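Local coordinates for protein xylulose kinase (Escherichia coli, PDB 2ITM) that phosphorylates D-xylulose to D-xylulose 5-phosphate with ATP, working as a homodimeric FGGY-family sugar kinase of xylose metabolism, at residues Asp183-Asp186 / Val187-Gln190; Trp176-Val179 / Ala180-Asp183; Leu361-Ala364 / Val365-Val369; Leu307-Val310 / Pro311-Ile314. All blocks are in the same frame, centred on the assembly; numbering follows the deposited sequence.

Contact 1: residues Asp183-Asp186 / Val187-Gln190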
loop_
_atom_site.group_PDB
_atom_site.type_symbol
_atom_site.label_atom_id
_atom_site.label_comp_id
_atom_site.label_asym_id
_atom_site.label_seq_id
_atom_site.Cartn_x
_atom_site.Cartn_y
_atom_site.Cartn_z
ATOM N N ASP A 183 -12.034 12.322 44.877
ATOM C CA ASP A 183 -12.807 13.528 45.138
ATOM C C ASP A 183 -12.438 14.602 44.114
ATOM O O ASP A 183 -11.360 14.576 43.553
ATOM C CB ASP A 183 -12.552 14.013 46.570
ATOM C CG ASP A 183 -13.383 15.215 46.946
ATOM O OD1 ASP A 183 -14.479 15.393 46.392
ATOM O OD2 ASP A 183 -13.011 16.039 47.789
ATOM N N TRP A 184 -13.347 15.537 43.880
ATOM C CA TRP A 184 -13.101 16.617 42.947
ATOM C C TRP A 184 -11.835 17.399 43.298
ATOM O O TRP A 184 -11.444 17.469 44.452
ATOM C CB TRP A 184 -14.305 17.557 42.841
ATOM C CG TRP A 184 -15.638 16.915 42.501
ATOM C CD1 TRP A 184 -16.705 16.805 43.315
ATOM C CD2 TRP A 184 -16.040 16.343 41.249
ATOM N NE1 TRP A 184 -17.744 16.186 42.673
ATOM C CE2 TRP A 184 -17.360 15.892 41.399
ATOM C CE3 TRP A 184 -15.416 16.166 40.015
ATOM C CZ2 TRP A 184 -18.055 15.279 40.378
ATOM C CZ3 TRP A 184 -16.115 15.557 39.006
ATOM C CH2 TRP A 184 -17.415 15.121 39.190
ATOM N N SER A 185 -11.204 17.959 42.273
ATOM C CA SER A 185 -10.023 18.793 42.415
ATOM C C SER A 185 -10.341 20.262 42.208
ATOM O O SER A 185 -10.637 20.688 41.102
ATOM C CB SER A 185 -8.950 18.368 41.423
ATOM O OG SER A 185 -8.008 19.397 41.189
ATOM N N ASP A 186 -10.264 21.027 43.286
ATOM C CA ASP A 186 -10.606 22.434 43.255
ATOM C C ASP A 186 -9.756 23.163 42.225
ATOM O O ASP A 186 -10.232 24.041 41.517
ATOM C CB ASP A 186 -10.437 23.053 44.643
ATOM C CG ASP A 186 -11.575 22.705 45.592
ATOM O OD1 ASP A 186 -12.611 22.210 45.133
ATOM O OD2 ASP A 186 -11.517 22.904 46.816
ATOM N N VAL A 187 -8.500 22.766 42.140
ATOM C CA VAL A 187 -7.565 23.313 41.175
ATOM C C VAL A 187 -8.048 23.129 39.743
ATOM O O VAL A 187 -8.060 24.042 38.961
ATOM C CB VAL A 187 -6.177 22.648 41.302
ATOM C CG1 VAL A 187 -5.241 23.170 40.284
ATOM C CG2 VAL A 187 -5.643 22.868 42.696
ATOM N N MET A 188 -8.456 21.915 39.417
ATOM C CA MET A 188 -8.853 21.600 38.068
ATOM C C MET A 188 -10.146 22.328 37.686
ATOM O O MET A 188 -10.310 22.750 36.555
ATOM C CB MET A 188 -8.969 20.088 37.884
ATOM C CG MET A 188 -7.640 19.354 37.861
ATOM S SD MET A 188 -6.450 19.978 36.673
ATOM C CE MET A 188 -7.329 19.669 35.169
ATOM N N LEU A 189 -11.053 22.490 38.669
ATOM C CA LEU A 189 -12.356 23.106 38.453
ATOM C C LEU A 189 -12.250 24.589 38.298
ATOM O O LEU A 189 -12.785 25.159 37.371
ATOM C CB LEU A 189 -13.298 22.787 39.611
ATOM C CG LEU A 189 -13.880 21.374 39.696
ATOM C CD1 LEU A 189 -14.175 20.948 41.111
ATOM C CD2 LEU A 189 -15.103 21.237 38.825
ATOM N N GLN A 190 -11.544 25.223 39.215
ATOM C CA GLN A 190 -11.244 26.639 39.103
ATOM C C GLN A 190 -10.694 26.998 37.732
ATOM O O GLN A 190 -11.124 27.955 37.113
ATOM C CB GLN A 190 -10.271 27.056 40.199
ATOM C CG GLN A 190 -10.896 27.916 41.271
ATOM C CD GLN A 190 -10.703 27.371 42.670
ATOM O OE1 GLN A 190 -9.661 26.806 42.987
ATOM N NE2 GLN A 190 -11.705 27.557 43.517
#
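A serine N-cap starts the short helix 186-190: S185 meets M188 through both its hydroxyl and its carbon atoms. The side-chain oxygen S185 OG accepts the backbone N-H of M188 at 3.1 Å, with an N-H...O angle of 160°, close enough to straight for a genuine capping bond. The S185 torsion explains the reach: OG lies opposite its own backbone N (chi1 159°), on the side of the carbonyl carbon, and is thereby turned onto the first turn of the helix. The same oxygen rests against the M188 side chain, where CG comes within 3.3 Å of S185 OG; the chain bends at its next two torsions, and the M188 side chain touches S115 of helix 115-119, as S185 touches I118.

Strand 183-184 passes into the helix with a single loop residue between them, in the N-terminal FGGY domain. The helical ladder begins at the cap residue itself: L189 N donates to S185 O at 3.1 Å, and Q190 N to D186 O at 2.9 Å, the latter at 167°. L189 also closes over this first rung with its side chain, CD1 lying 3.5 Å from S185 O and 3.8 Å from W184 CB. W184 meets it only through that methylene. The W184 side chain also touches M199 and L202, and NE1 makes a weak hydrogen bond to the carbonyl of P200. On the exposed side, D186 OD1 has a long, weak ion pair with R196, the arginine that forms a salt bridge with D183 OD1.

Contact 2: residues Trp176-Val179 / Ala180-Asp183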
loop_
_atom_site.group_PDB
_atom_site.type_symbol
_atom_site.label_atom_id
_atom_site.label_comp_id
_atom_site.label_asym_id
_atom_site.label_seq_id
_atom_site.Cartn_x
_atom_site.Cartn_y
_atom_site.Cartn_z
ATOM N N TRP A 176 -11.686 16.560 36.111
ATOM C CA TRP A 176 -11.888 17.433 37.251
ATOM C C TRP A 176 -11.657 16.672 38.542
ATOM O O TRP A 176 -11.600 17.259 39.611
ATOM C CB TRP A 176 -13.300 18.049 37.258
ATOM C CG TRP A 176 -13.623 18.960 36.112
ATOM C CD1 TRP A 176 -12.879 19.998 35.658
ATOM C CD2 TRP A 176 -14.781 18.904 35.276
ATOM N NE1 TRP A 176 -13.500 20.602 34.596
ATOM C CE2 TRP A 176 -14.679 19.945 34.347
ATOM C CE3 TRP A 176 -15.895 18.071 35.219
ATOM C CZ2 TRP A 176 -15.647 20.183 33.379
ATOM C CZ3 TRP A 176 -16.846 18.306 34.259
ATOM C CH2 TRP A 176 -16.717 19.354 33.350
ATOM N N LEU A 177 -11.546 15.352 38.434
ATOM C CA LEU A 177 -11.344 14.501 39.597
ATOM C C LEU A 177 -9.890 14.326 40.018
ATOM O O LEU A 177 -9.015 14.072 39.209
ATOM C CB LEU A 177 -12.007 13.142 39.422
ATOM C CG LEU A 177 -12.117 12.341 40.729
ATOM C CD1 LEU A 177 -13.313 12.778 41.540
ATOM C CD2 LEU A 177 -12.152 10.863 40.453
ATOM N N ASP A 178 -9.653 14.454 41.310
ATOM C CA ASP A 178 -8.418 13.991 41.893
ATOM C C ASP A 178 -8.450 12.489 42.112
ATOM O O ASP A 178 -9.060 12.013 43.048
ATOM C CB ASP A 178 -8.155 14.711 43.216
ATOM C CG ASP A 178 -6.776 14.428 43.754
ATOM O OD1 ASP A 178 -6.401 13.253 43.870
ATOM O OD2 ASP A 178 -5.997 15.329 44.088
ATOM N N VAL A 179 -7.777 11.757 41.242
ATOM C CA VAL A 179 -7.987 10.327 41.129
ATOM C C VAL A 179 -7.438 9.566 42.330
ATOM O O VAL A 179 -8.010 8.575 42.748
ATOM C CB VAL A 179 -7.406 9.774 39.831
ATOM C CG1 VAL A 179 -7.464 8.275 39.820
ATOM C CG2 VAL A 179 -8.132 10.341 38.645
ATOM N N ALA A 180 -6.333 10.051 42.882
ATOM C CA ALA A 180 -5.795 9.555 44.147
ATOM C C ALA A 180 -6.781 9.679 45.289
ATOM O O ALA A 180 -6.915 8.792 46.082
ATOM C CB ALA A 180 -4.506 10.269 44.489
ATOM N N LYS A 181 -7.469 10.808 45.354
ATOM C CA LYS A 181 -8.269 11.162 46.535
ATOM C C LYS A 181 -9.737 10.805 46.384
ATOM O O LYS A 181 -10.507 10.935 47.317
ATOM C CB LYS A 181 -8.106 12.641 46.881
ATOM C CG LYS A 181 -6.688 13.045 47.226
ATOM C CD LYS A 181 -6.664 14.273 48.110
ATOM C CE LYS A 181 -5.294 14.930 48.127
ATOM N NZ LYS A 181 -5.390 16.379 48.350
ATOM N N ARG A 182 -10.113 10.339 45.202
ATOM C CA ARG A 182 -11.493 9.972 44.922
ATOM C C ARG A 182 -12.448 11.116 45.238
ATOM O O ARG A 182 -13.522 10.917 45.779
ATOM C CB ARG A 182 -11.881 8.706 45.648
ATOM C CG ARG A 182 -10.874 7.569 45.479
ATOM C CD ARG A 182 -11.231 6.270 46.156
ATOM N NE ARG A 182 -12.147 5.458 45.373
ATOM C CZ ARG A 182 -11.804 4.696 44.354
ATOM N NH1 ARG A 182 -10.538 4.620 43.943
ATOM N NH2 ARG A 182 -12.727 4.011 43.713
ATOM N N ASP A 183 -12.034 12.322 44.877
ATOM C CA ASP A 183 -12.807 13.528 45.138
ATOM C C ASP A 183 -12.438 14.602 44.114
ATOM O O ASP A 183 -11.360 14.576 43.553
ATOM C CB ASP A 183 -12.552 14.013 46.570
ATOM C CG ASP A 183 -13.383 15.215 46.946
ATOM O OD1 ASP A 183 -14.479 15.393 46.392
ATOM O OD2 ASP A 183 -13.011 16.039 47.789
#
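The backbone doubles back between D178 and D183, which form an antiparallel hydrogen-bonded pair with CA atoms 5.5 Å apart; D178 N donates to D183 O at 2.8 Å. R182 and D183 both face D178, which makes this a G1 beta bulge closing the hairpin of strands 177-178 and 183-184. R182 has the left-handed backbone conformation usual at the first bulge position.

Within the turn the D178 carboxylate reaches across to K181. Its CG stands opposite the backbone N (chi1 -171°), which brings OD1 to 3.1 Å from K181 N, and the N-H comes in from above the carboxylate plane, 37° out of it. K181 N also makes a weak bond to D178 O at 3.0 Å, so two oxygens of one residue share one N-H. The K181 methylenes run obliquely across the carboxylate, CG lying 3.4 Å from D178 OD1. L177 CD1 packs 3.3 Å from D183 C, against the backbone of the returning strand.

R182, buried, directs its guanidinium away from the turn to a salt bridge with E204 and a cation-pi contact with W285. The D178 carboxylate ties to the turn through the K181 N-H, a neutral backbone donor, while the lysine ammonium, 4.4 Å from D178 OD2 to K181 NZ, probably adds only a diffuse attraction.

Contact 3: residues Leu361-Ala364 / Val365-Val369; sequences LARA and VLEGV
R363 and E367, one helical turn apart, turn their flat ends against each other at a steep angle: the guanidinium and carboxylate planes are 66° apart. The contact is made at the guanidinium edge, near its plane, by R363 NH1 and E367 OE2 at 2.8 Å. This is a salt bridge, but its hydrogen bond is weak, bent to 130° at the hydrogen. The arginine bends at its second and third side-chain torsions to bring NH1 round, whereas the glutamate runs extended beyond CG with CG opposite its carbonyl carbon (chi1 -68°); E367 CG is 3.3 Å from R363 O. E367 OE2 has a second partner in the hydroxyl of Y465, so this oxygen is gripped from two residues.

The pair is a classic i to i+4 ion pair on the long helix 358-381 of the C-terminal FGGY domain. The helical i to i+4 bonds run under it, E367 N donating to R363 O at 3.1 Å and G368 N to A364 O at 2.9 Å, with L366 N to A362 O weak. On the buried face, V365 places CG2 3.3 Å from L361 O, while L366 sets its CG 3.5 Å from A362 O. V365 and L366 both pack on helix 294-304, and L361 touches L304 of the second subunit.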
loop_
_atom_site.group_PDB
_atom_site.type_symbol
_atom_site.label_atom_id
_atom_site.label_comp_id
_atom_site.label_asym_id
_atom_site.label_seq_id
_atom_site.Cartn_x
_atom_site.Cartn_y
_atom_site.Cartn_z
ATOM N N LEU A 361 0.497 -13.302 3.149
ATOM C CA LEU A 361 -0.172 -12.088 3.562
ATOM C C LEU A 361 -0.950 -12.315 4.841
ATOM O O LEU A 361 -0.918 -11.509 5.750
ATOM C CB LEU A 361 -1.092 -11.597 2.457
ATOM C CG LEU A 361 -0.491 -10.460 1.650
ATOM C CD1 LEU A 361 0.979 -10.646 1.501
ATOM C CD2 LEU A 361 -1.167 -10.274 0.303
ATOM N N ALA A 362 -1.645 -13.436 4.898
ATOM C CA ALA A 362 -2.501 -13.743 6.020
ATOM C C ALA A 362 -1.681 -13.997 7.268
ATOM O O ALA A 362 -2.028 -13.550 8.340
ATOM C CB ALA A 362 -3.368 -14.934 5.708
ATOM N N ARG A 363 -0.594 -14.726 7.113
ATOM C CA ARG A 363 0.394 -14.823 8.163
ATOM C C ARG A 363 0.924 -13.485 8.663
ATOM O O ARG A 363 1.069 -13.292 9.853
ATOM C CB ARG A 363 1.546 -15.695 7.727
ATOM C CG ARG A 363 1.602 -16.977 8.465
ATOM C CD ARG A 363 2.551 -17.006 9.605
ATOM N NE ARG A 363 3.083 -18.353 9.711
ATOM C CZ ARG A 363 3.767 -18.823 10.733
ATOM N NH1 ARG A 363 4.020 -18.059 11.778
ATOM N NH2 ARG A 363 4.203 -20.056 10.702
ATOM N N ALA A 364 1.220 -12.586 7.740
ATOM C CA ALA A 364 1.742 -11.275 8.086
ATOM C C ALA A 364 0.799 -10.480 8.987
ATOM O O ALA A 364 1.210 -9.923 9.985
ATOM C CB ALA A 364 2.078 -10.505 6.859
ATOM N N VAL A 365 -0.475 -10.462 8.632
ATOM C CA VAL A 365 -1.477 -9.780 9.411
ATOM C C VAL A 365 -1.574 -10.274 10.845
ATOM O O VAL A 365 -1.510 -9.493 11.775
ATOM C CB VAL A 365 -2.848 -9.802 8.719
ATOM C CG1 VAL A 365 -3.831 -8.979 9.487
ATOM C CG2 VAL A 365 -2.730 -9.279 7.321
ATOM N N LEU A 366 -1.700 -11.579 11.017
ATOM C CA LEU A 366 -1.788 -12.162 12.342
ATOM C C LEU A 366 -0.597 -11.776 13.199
ATOM O O LEU A 366 -0.747 -11.381 14.336
ATOM C CB LEU A 366 -1.906 -13.681 12.253
ATOM C CG LEU A 366 -3.144 -14.250 11.562
ATOM C CD1 LEU A 366 -3.235 -15.755 11.752
ATOM C CD2 LEU A 366 -4.377 -13.568 12.067
ATOM N N GLU A 367 0.587 -11.895 12.627
ATOM C CA GLU A 367 1.802 -11.672 13.369
ATOM C C GLU A 367 1.968 -10.201 13.717
ATOM O O GLU A 367 2.372 -9.869 14.819
ATOM C CB GLU A 367 3.009 -12.206 12.607
ATOM C CG GLU A 367 3.025 -13.721 12.498
ATOM C CD GLU A 367 4.244 -14.278 11.792
ATOM O OE1 GLU A 367 4.709 -13.678 10.814
ATOM O OE2 GLU A 367 4.715 -15.336 12.219
ATOM N N GLY A 368 1.638 -9.329 12.777
ATOM C CA GLY A 368 1.748 -7.897 12.986
ATOM C C GLY A 368 0.758 -7.302 13.966
ATOM O O GLY A 368 1.109 -6.491 14.810
ATOM N N VAL A 369 -0.494 -7.708 13.853
ATOM C CA VAL A 369 -1.458 -7.394 14.877
ATOM C C VAL A 369 -0.994 -7.930 16.224
ATOM O O VAL A 369 -1.030 -7.233 17.214
ATOM C CB VAL A 369 -2.854 -7.927 14.537
ATOM C CG1 VAL A 369 -3.797 -7.684 15.688
ATOM C CG2 VAL A 369 -3.374 -7.295 13.280
#

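Contact 4: residues Leu307-Val310 / Pro311-Ile314; sequences LSNV and PALI
Apolar packing comes first: L307, in the loop before helix 310-316, lays its side chain over the helix's first turn. Its CD1 comes to 3.5 Å from L313 CA, tighter than ordinary van der Waals contact, while L307 CB lies 4.2 Å from the A312 methyl. The leucine's CG stands opposite the carbonyl carbon (chi1 -61°), beside its own backbone N, and beyond it CD1 extends to the backbone of L313 rather than to the tip of that side chain.

Two backbone hydrogen bonds cross here. N309, at the N-cap position, accepts from L313 N through its carbonyl O at 3.1 Å, almost straight at 175°, and the donor approaches within 15° of the carbonyl direction. The next rung, I314 N to V310 O, is weak at 3.5 Å. Against these carbonyls rest carbon atoms as well: A312 CB is 3.4 Å from N309 O, and I314 CD1 is 3.6 Å from V310 O.

In the C-terminal FGGY domain this loop-to-helix junction follows helix 294-304, whose residues D299 and A301 meet V310 and L313. L313 and I314 go on to helix 358-381, packing on A362 and L366.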
loop_
_atom_site.group_PDB
_atom_site.type_symbol
_atom_site.label_atom_id
_atom_site.label_comp_id
_atom_site.label_asym_id
_atom_site.label_seq_id
_atom_site.Cartn_x
_atom_site.Cartn_y
_atom_site.Cartn_z
ATOM N N LEU A 307 -10.294 -14.486 1.349
ATOM C CA LEU A 307 -10.700 -15.572 2.221
ATOM C C LEU A 307 -12.061 -15.327 2.848
ATOM O O LEU A 307 -12.472 -14.189 3.031
ATOM C CB LEU A 307 -9.655 -15.786 3.303
ATOM C CG LEU A 307 -8.323 -16.155 2.675
ATOM C CD1 LEU A 307 -7.325 -16.647 3.679
ATOM C CD2 LEU A 307 -8.586 -17.185 1.617
ATOM N N SER A 308 -12.756 -16.405 3.173
ATOM C CA SER A 308 -14.203 -16.373 3.328
ATOM C C SER A 308 -14.578 -16.022 4.760
ATOM O O SER A 308 -15.485 -15.235 5.009
ATOM C CB SER A 308 -14.792 -17.731 2.964
ATOM O OG SER A 308 -16.196 -17.658 2.817
ATOM N N ASN A 309 -13.857 -16.612 5.697
ATOM C CA ASN A 309 -14.257 -16.614 7.085
ATOM C C ASN A 309 -13.020 -16.680 7.958
ATOM O O ASN A 309 -11.921 -16.933 7.478
ATOM C CB ASN A 309 -15.151 -17.815 7.366
ATOM C CG ASN A 309 -14.525 -19.106 6.912
ATOM O OD1 ASN A 309 -14.537 -19.440 5.738
ATOM N ND2 ASN A 309 -13.959 -19.840 7.851
ATOM N N VAL A 310 -13.197 -16.434 9.244
ATOM C CA VAL A 310 -12.065 -16.123 10.077
ATOM C C VAL A 310 -11.203 -17.348 10.268
ATOM O O VAL A 310 -10.128 -17.281 10.847
ATOM C CB VAL A 310 -12.472 -15.530 11.410
ATOM C CG1 VAL A 310 -11.534 -15.985 12.468
ATOM C CG2 VAL A 310 -12.449 -14.039 11.333
ATOM N N PRO A 311 -11.675 -18.470 9.759
ATOM C CA PRO A 311 -10.956 -19.709 9.905
ATOM C C PRO A 311 -10.427 -20.257 8.598
ATOM O O PRO A 311 -9.422 -20.953 8.613
ATOM C CB PRO A 311 -12.021 -20.631 10.484
ATOM C CG PRO A 311 -12.900 -19.734 11.177
ATOM C CD PRO A 311 -13.052 -18.589 10.245
ATOM N N ALA A 312 -11.075 -19.947 7.484
ATOM C CA ALA A 312 -10.370 -19.955 6.213
ATOM C C ALA A 312 -9.038 -19.279 6.435
ATOM O O ALA A 312 -7.982 -19.847 6.214
ATOM C CB ALA A 312 -11.159 -19.250 5.168
ATOM N N LEU A 313 -9.105 -18.047 6.890
ATOM C CA LEU A 313 -7.914 -17.255 7.059
ATOM C C LEU A 313 -6.905 -18.008 7.906
ATOM O O LEU A 313 -5.832 -18.343 7.445
ATOM C CB LEU A 313 -8.267 -15.929 7.707
ATOM C CG LEU A 313 -7.084 -15.198 8.298
ATOM C CD1 LEU A 313 -6.344 -14.497 7.207
ATOM C CD2 LEU A 313 -7.553 -14.225 9.325
ATOM N N ILE A 314 -7.262 -18.277 9.147
ATOM C CA ILE A 314 -6.293 -18.786 10.119
ATOM C C ILE A 314 -5.653 -20.022 9.540
ATOM O O ILE A 314 -4.572 -20.424 9.943
ATOM C CB ILE A 314 -6.982 -19.047 11.460
ATOM C CG1 ILE A 314 -6.410 -18.172 12.561
ATOM C CG2 ILE A 314 -6.821 -20.476 11.856
ATOM C CD1 ILE A 314 -7.048 -16.817 12.634
#

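Overall arrangement
The four local contacts form two touching pairs on opposite sides of the chain's centre. Contacts 1 and 2 share D183 and the small hairpin sheet of the N-terminal domain; S185 N probably bonds to W176 O at 2.8 Å, and L189 packs on the W176 indole. Contacts 3 and 4 lie in the C-terminal domain, their centres about 13 Å apart, joined by packing such as A362 CB to L313 CD1 at 3.4 Å. Contact 3 is the buried one; the other three are partly buried. Side-chain oxygens accept backbone N-H groups in contacts 1 and 2, contact 3 adds a salt bridge to its helical ladder, and contact 4 combines backbone bonds with apolar packing.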